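PDB 3L2B: probable manganase-dependent inorganic pyrophosphatase from Clostridium perfringens, which probably hydrolyses inorganic pyrophosphate to phosphate, its regulatory CBS and DRTGG region binding the inhibitor AMP and the activator diadenosine tetraphosphate. Local coordinates for residues K193-V205 with T211-E225. Residues are numbered along the deposited sequence; the frame is centred on the assembly and turned at random.
With B4P (bis(adenosine)-5'-tetraphosphate), chain C.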
loop_
_atom_site.group_PDB
_atom_site.type_symbol
_atom_site.label_atom_id
_atom_site.label_comp_id
_atom_site.label_asym_id
_atom_site.label_seq_id
_atom_site.Cartn_x
_atom_site.Cartn_y
_atom_site.Cartn_z
ATOM N N LYS A 193 6.759 -1.834 17.620
ATOM C CA LYS A 193 6.570 -1.916 19.080
ATOM C C LYS A 193 7.835 -2.431 19.733
ATOM O O LYS A 193 8.485 -1.751 20.529
ATOM C CB LYS A 193 5.417 -2.855 19.434
ATOM C CG LYS A 193 4.045 -2.331 19.040
ATOM C CD LYS A 193 2.978 -3.407 19.074
ATOM C CE LYS A 193 2.984 -4.266 17.781
ATOM N NZ LYS A 193 2.539 -3.544 16.504
ATOM N N ASP A 194 8.208 -3.629 19.333
ATOM C CA ASP A 194 9.371 -4.307 19.890
ATOM C C ASP A 194 10.659 -3.694 19.377
ATOM O O ASP A 194 10.763 -3.310 18.207
ATOM C CB ASP A 194 9.309 -5.784 19.526
ATOM C CG ASP A 194 8.038 -6.433 20.030
ATOM O OD1 ASP A 194 7.834 -6.415 21.269
ATOM O OD2 ASP A 194 7.236 -6.913 19.199
ATOM N N ASN A 195 11.628 -3.581 20.271
ATOM C CA ASN A 195 12.957 -3.070 19.920
ATOM C C ASN A 195 12.917 -1.630 19.360
ATOM O O ASN A 195 13.777 -1.204 18.590
ATOM C CB ASN A 195 13.653 -4.036 18.944
ATOM C CG ASN A 195 13.367 -5.524 19.276
ATOM O OD1 ASN A 195 12.671 -6.214 18.529
ATOM N ND2 ASN A 195 13.876 -5.993 20.407
ATOM N N LEU A 196 11.887 -0.901 19.753
ATOM C CA LEU A 196 11.852 0.540 19.540
ATOM C C LEU A 196 12.911 1.088 20.455
ATOM O O LEU A 196 12.999 0.696 21.612
ATOM C CB LEU A 196 10.475 1.134 19.869
ATOM C CG LEU A 196 10.307 2.641 19.698
ATOM C CD1 LEU A 196 10.805 3.165 18.343
ATOM C CD2 LEU A 196 8.863 3.010 19.877
ATOM N N VAL A 197 13.762 1.937 19.914
ATOM C CA VAL A 197 14.815 2.545 20.710
ATOM C C VAL A 197 14.449 3.990 20.999
ATOM O O VAL A 197 14.332 4.814 20.098
ATOM C CB VAL A 197 16.180 2.453 19.996
ATOM C CG1 VAL A 197 17.272 3.066 20.851
ATOM C CG2 VAL A 197 16.501 0.984 19.640
ATOM N N ALA A 198 14.239 4.263 22.285
ATOM C CA ALA A 198 13.884 5.587 22.782
ATOM C C ALA A 198 14.966 6.065 23.703
ATOM O O ALA A 198 15.733 5.277 24.224
ATOM C CB ALA A 198 12.584 5.521 23.536
ATOM N N VAL A 199 15.006 7.368 23.915
ATOM C CA VAL A 199 15.899 7.958 24.892
ATOM C C VAL A 199 15.091 8.758 25.911
ATOM O O VAL A 199 13.977 9.201 25.642
ATOM C CB VAL A 199 16.977 8.833 24.226
ATOM C CG1 VAL A 199 17.704 8.045 23.168
ATOM C CG2 VAL A 199 16.382 10.068 23.619
ATOM N N SER A 200 15.642 8.890 27.104
ATOM C CA SER A 200 15.002 9.682 28.166
ATOM C C SER A 200 15.626 11.065 28.296
ATOM O O SER A 200 16.819 11.233 28.138
ATOM C CB SER A 200 15.074 8.967 29.529
ATOM O OG SER A 200 14.339 7.753 29.517
ATOM N N THR A 201 14.788 12.042 28.608
ATOM C CA THR A 201 15.236 13.413 28.882
ATOM C C THR A 201 16.446 13.460 29.817
ATOM O O THR A 201 17.341 14.297 29.672
ATOM C CB THR A 201 14.124 14.254 29.546
ATOM O OG1 THR A 201 13.534 13.493 30.596
ATOM C CG2 THR A 201 13.042 14.666 28.557
ATOM N N ASP A 202 16.470 12.572 30.802
ATOM C CA ASP A 202 17.553 12.630 31.789
ATOM C C ASP A 202 18.725 11.718 31.435
ATOM O O ASP A 202 19.710 11.665 32.163
ATOM C CB ASP A 202 17.046 12.439 33.234
ATOM C CG ASP A 202 16.289 11.158 33.442
ATOM O OD1 ASP A 202 16.044 10.417 32.462
ATOM O OD2 ASP A 202 15.923 10.891 34.608
ATOM N N ASP A 203 18.642 11.046 30.292
ATOM C CA ASP A 203 19.796 10.300 29.775
ATOM C C ASP A 203 20.932 11.288 29.471
ATOM O O ASP A 203 20.698 12.406 29.029
ATOM C CB ASP A 203 19.468 9.537 28.474
ATOM C CG ASP A 203 18.588 8.308 28.691
ATOM O OD1 ASP A 203 18.265 7.979 29.848
ATOM O OD2 ASP A 203 18.218 7.665 27.677
ATOM N N LEU A 204 22.163 10.853 29.682
ATOM C CA LEU A 204 23.325 11.692 29.378
ATOM C C LEU A 204 23.657 11.616 27.891
ATOM O O LEU A 204 23.558 10.560 27.267
ATOM C CB LEU A 204 24.519 11.315 30.267
ATOM C CG LEU A 204 24.211 11.435 31.778
ATOM C CD1 LEU A 204 25.362 10.907 32.630
ATOM C CD2 LEU A 204 23.869 12.877 32.172
ATOM N N VAL A 205 24.013 12.759 27.321
ATOM C CA VAL A 205 24.212 12.847 25.887
ATOM C C VAL A 205 25.350 11.928 25.488
ATOM O O VAL A 205 25.297 11.261 24.462
ATOM C CB VAL A 205 24.478 14.285 25.416
ATOM C CG1 VAL A 205 25.126 14.291 24.032
ATOM C CG2 VAL A 205 23.177 15.058 25.415
ATOM N N THR A 211 24.584 4.650 22.059
ATOM C CA THR A 211 23.304 4.037 21.653
ATOM C C THR A 211 22.959 4.329 20.195
ATOM O O THR A 211 22.462 3.463 19.476
ATOM C CB THR A 211 22.122 4.533 22.537
ATOM O OG1 THR A 211 22.502 4.506 23.920
ATOM C CG2 THR A 211 20.905 3.662 22.332
ATOM N N MET A 212 23.229 5.562 19.783
ATOM C CA MET A 212 22.967 6.011 18.409
ATOM C C MET A 212 23.923 5.376 17.398
ATOM O O MET A 212 23.574 5.194 16.225
ATOM C CB MET A 212 23.042 7.540 18.284
ATOM C CG MET A 212 21.808 8.259 18.774
ATOM S SD MET A 212 21.922 10.021 18.451
ATOM C CE MET A 212 20.239 10.542 18.787
ATOM N N SER A 213 25.131 5.056 17.852
ATOM C CA SER A 213 26.129 4.403 16.992
ATOM C C SER A 213 25.861 2.904 16.865
ATOM O O SER A 213 26.146 2.296 15.831
ATOM C CB SER A 213 27.544 4.624 17.509
ATOM O OG SER A 213 28.448 3.892 16.706
ATOM N N GLU A 214 25.289 2.327 17.919
ATOM C CA GLU A 214 24.904 0.910 17.923
ATOM C C GLU A 214 23.734 0.595 16.977
ATOM O O GLU A 214 23.588 -0.548 16.538
ATOM C CB GLU A 214 24.553 0.439 19.344
ATOM C CG GLU A 214 25.752 0.425 20.318
ATOM C CD GLU A 214 25.395 -0.086 21.724
ATOM O OE1 GLU A 214 26.141 0.224 22.686
ATOM O OE2 GLU A 214 24.377 -0.804 21.867
ATOM N N THR A 215 22.918 1.607 16.664
ATOM C CA THR A 215 21.643 1.402 15.951
ATOM C C THR A 215 21.410 2.240 14.678
ATOM O O THR A 215 20.546 1.917 13.868
ATOM C CB THR A 215 20.436 1.645 16.913
ATOM O OG1 THR A 215 20.463 2.994 17.403
ATOM C CG2 THR A 215 20.470 0.670 18.102
ATOM N N ARG A 216 22.139 3.331 14.521
ATOM C CA ARG A 216 22.075 4.158 13.289
ATOM C C ARG A 216 20.675 4.522 12.721
ATOM O O ARG A 216 20.531 4.741 11.521
ATOM C CB ARG A 216 22.918 3.513 12.173
ATOM C CG ARG A 216 24.441 3.646 12.353
ATOM C CD ARG A 216 25.180 3.032 11.154
ATOM N NE ARG A 216 26.638 3.121 11.270
ATOM C CZ ARG A 216 27.495 2.722 10.327
ATOM N NH1 ARG A 216 27.052 2.205 9.183
ATOM N NH2 ARG A 216 28.804 2.836 10.528
ATOM N N TYR A 217 19.654 4.615 13.576
ATOM C CA TYR A 217 18.388 5.252 13.155
ATOM C C TYR A 217 18.623 6.732 13.077
ATOM O O TYR A 217 19.499 7.265 13.751
ATOM C CB TYR A 217 17.220 4.968 14.108
ATOM C CG TYR A 217 16.908 3.504 14.259
ATOM C CD1 TYR A 217 16.519 2.731 13.165
ATOM C CD2 TYR A 217 17.014 2.886 15.489
ATOM C CE1 TYR A 217 16.233 1.368 13.310
ATOM C CE2 TYR A 217 16.737 1.535 15.643
ATOM C CZ TYR A 217 16.358 0.778 14.550
ATOM O OH TYR A 217 16.077 -0.553 14.733
ATOM N N SER A 218 17.828 7.411 12.266
ATOM C CA SER A 218 18.021 8.840 12.068
ATOM C C SER A 218 17.313 9.709 13.142
ATOM O O SER A 218 17.727 10.828 13.413
ATOM C CB SER A 218 17.605 9.228 10.651
ATOM O OG SER A 218 16.215 9.352 10.562
ATOM N N ASN A 219 16.292 9.160 13.790
ATOM C CA ASN A 219 15.555 9.877 14.848
ATOM C C ASN A 219 15.096 8.951 15.982
ATOM O O ASN A 219 14.767 7.777 15.758
ATOM C CB ASN A 219 14.329 10.599 14.279
ATOM C CG ASN A 219 14.686 11.708 13.321
ATOM O OD1 ASN A 219 15.266 12.739 13.711
ATOM N ND2 ASN A 219 14.354 11.505 12.039
ATOM N N TYR A 220 15.090 9.494 17.191
ATOM C CA TYR A 220 14.759 8.740 18.402
ATOM C C TYR A 220 13.692 9.425 19.280
ATOM O O TYR A 220 13.803 10.595 19.624
ATOM C CB TYR A 220 16.032 8.493 19.217
ATOM C CG TYR A 220 17.082 7.674 18.490
ATOM C CD1 TYR A 220 17.247 6.323 18.753
ATOM C CD2 TYR A 220 17.918 8.266 17.547
ATOM C CE1 TYR A 220 18.212 5.586 18.099
ATOM C CE2 TYR A 220 18.877 7.536 16.874
ATOM C CZ TYR A 220 19.028 6.195 17.152
ATOM O OH TYR A 220 19.982 5.474 16.464
ATOM N N PRO A 221 12.640 8.697 19.642
ATOM C CA PRO A 221 11.676 9.382 20.498
ATOM C C PRO A 221 12.238 9.643 21.882
ATOM O O PRO A 221 13.019 8.866 22.405
ATOM C CB PRO A 221 10.483 8.431 20.530
ATOM C CG PRO A 221 10.988 7.110 19.943
ATOM C CD PRO A 221 12.100 7.463 19.044
ATOM N N VAL A 222 11.875 10.788 22.422
ATOM C CA VAL A 222 12.340 11.224 23.726
ATOM C C VAL A 222 11.188 11.147 24.696
ATOM O O VAL A 222 10.107 11.694 24.446
ATOM C CB VAL A 222 12.836 12.671 23.683
ATOM C CG1 VAL A 222 13.156 13.157 25.080
ATOM C CG2 VAL A 222 14.052 12.783 22.714
ATOM N N ILE A 223 11.429 10.431 25.787
ATOM C CA ILE A 223 10.456 10.297 26.868
ATOM C C ILE A 223 11.023 10.987 28.124
ATOM O O ILE A 223 12.228 11.047 28.323
ATOM C CB ILE A 223 10.080 8.798 27.172
ATOM C CG1 ILE A 223 11.289 8.002 27.688
ATOM C CG2 ILE A 223 9.483 8.098 25.936
ATOM C CD1 ILE A 223 10.970 6.504 27.969
ATOM N N ASP A 224 10.150 11.534 28.958
ATOM C CA ASP A 224 10.624 12.207 30.164
ATOM C C ASP A 224 10.831 11.234 31.327
ATOM O O ASP A 224 10.745 10.000 31.167
ATOM C CB ASP A 224 9.728 13.405 30.552
ATOM C CG ASP A 224 8.371 12.992 31.084
ATOM O OD1 ASP A 224 8.201 11.823 31.486
ATOM O OD2 ASP A 224 7.459 13.840 31.054
ATOM N N GLU A 225 11.112 11.819 32.494
ATOM C CA GLU A 225 11.479 11.072 33.708
ATOM C C GLU A 225 10.270 10.394 34.349
ATOM O O GLU A 225 10.394 9.689 35.356
ATOM C CB GLU A 225 12.181 11.984 34.724
ATOM C CG GLU A 225 11.268 13.015 35.445
ATOM C CD GLU A 225 10.979 14.288 34.622
ATOM O OE1 GLU A 225 11.724 14.581 33.648
ATOM O OE2 GLU A 225 9.990 14.986 34.958
HETATM P PA B4P C . 15.919 4.936 9.716
HETATM O O1A B4P C . 17.152 4.163 9.547
HETATM O O2A B4P C . 15.951 5.979 10.920
HETATM O O3A B4P C . 15.611 5.559 8.292
HETATM P PB B4P C . 14.692 6.810 7.921
HETATM O O1B B4P C . 15.311 8.071 8.361
HETATM O O2B B4P C . 13.206 6.589 8.446
HETATM O O3B B4P C . 14.718 6.654 6.326
HETATM P PG B4P C . 15.848 7.327 5.410
HETATM O O1G B4P C . 17.160 7.128 6.068
HETATM O O2G B4P C . 15.762 6.853 3.899
HETATM O O3G B4P C . 15.422 8.869 5.367
HETATM P PD B4P C . 16.205 9.886 4.393
HETATM O O1D B4P C . 16.158 11.246 4.953
HETATM O O2D B4P C . 17.695 9.352 4.111
HETATM O O5E B4P C . 14.761 3.896 10.060
HETATM C C5E B4P C . 14.266 3.020 9.045
HETATM C C4E B4P C . 13.020 2.344 9.604
HETATM O O4E B4P C . 13.322 1.757 10.863
HETATM C C3E B4P C . 11.932 3.355 9.881
HETATM O O3E B4P C . 11.015 3.353 8.820
HETATM C C2E B4P C . 11.304 2.932 11.184
HETATM O O2E B4P C . 10.211 2.065 10.948
HETATM C C1E B4P C . 12.379 2.153 11.896
HETATM N N9A B4P C . 12.921 3.026 12.969
HETATM C C8A B4P C . 13.283 4.328 12.839
HETATM N N7A B4P C . 13.718 4.840 14.028
HETATM C C5A B4P C . 13.644 3.863 14.941
HETATM C C6A B4P C . 13.937 3.723 16.367
HETATM N N6A B4P C . 14.428 4.742 17.076
HETATM N N1A B4P C . 13.695 2.533 16.963
HETATM C C2A B4P C . 13.213 1.490 16.262
HETATM N N3A B4P C . 12.915 1.557 14.964
HETATM C C4A B4P C . 13.097 2.682 14.245
HETATM O O5F B4P C . 15.320 9.781 3.080
HETATM C C5F B4P C . 13.947 10.125 3.148
HETATM C C4F B4P C . 13.347 9.907 1.784
HETATM O O4F B4P C . 13.928 10.839 0.866
HETATM C C3F B4P C . 13.641 8.511 1.284
HETATM O O3F B4P C . 12.514 7.654 1.488
HETATM C C2F B4P C . 13.926 8.713 -0.197
HETATM O O2F B4P C . 12.693 8.555 -0.866
HETATM C C1F B4P C . 14.422 10.157 -0.295
HETATM N N9B B4P C . 15.895 10.108 -0.388
HETATM C C8B B4P C . 16.736 9.312 0.302
HETATM N N7B B4P C . 18.016 9.522 -0.090
HETATM C C5B B4P C . 18.013 10.454 -1.048
HETATM C C6B B4P C . 19.025 11.123 -1.885
HETATM N N6B B4P C . 20.333 10.830 -1.763
HETATM N N1B B4P C . 18.599 12.034 -2.769
HETATM C C2B B4P C . 17.303 12.344 -2.905
HETATM N N3B B4P C . 16.327 11.765 -2.190
HETATM C C4B B4P C . 16.614 10.827 -1.254
#
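Val-197 meets Tyr-217 and Tyr-220 at the adenine pocket of a CBS domain, where strands 199-200 and 219-223 run parallel, joined through helix 205-215 as a beta-alpha-beta unit. The Val-197 backbone reads one adenine of the bound diadenosine tetraphosphate: its N gives a nearly straight bond (174°) to N1A, and its O takes N6A at 3.0 Å. Tyr-217 lays one ring face against the base, C5A 3.3 Å above the ring plane and offset toward the rim, while Thr-215 O sits over the centre of the opposite face. With CG1 anti to the backbone N (chi1 -179°), Val-197 sets that methyl 3.8 Å from Tyr-220 CE1 and turns CG2 to the edge of Tyr-217. Tyr-220 OH donates to Thr-215 OG1, which in turn donates to Thr-211 O, tying the ring to helix 205-215. Beyond the pocket, Val-199 N bonds to Pro-221 O and Val-199 O accepts Ile-223 N; Val-199 CG2 packs on Val-222 CG2 on one face of the sheet. Pro-221 also touches Met-53 of strand 50-55. Thr-201 N closes the pairing on Ile-223 O at 2.8 Å, and Asp-203 OD2 receives Ser-200 N from above its carboxylate plane.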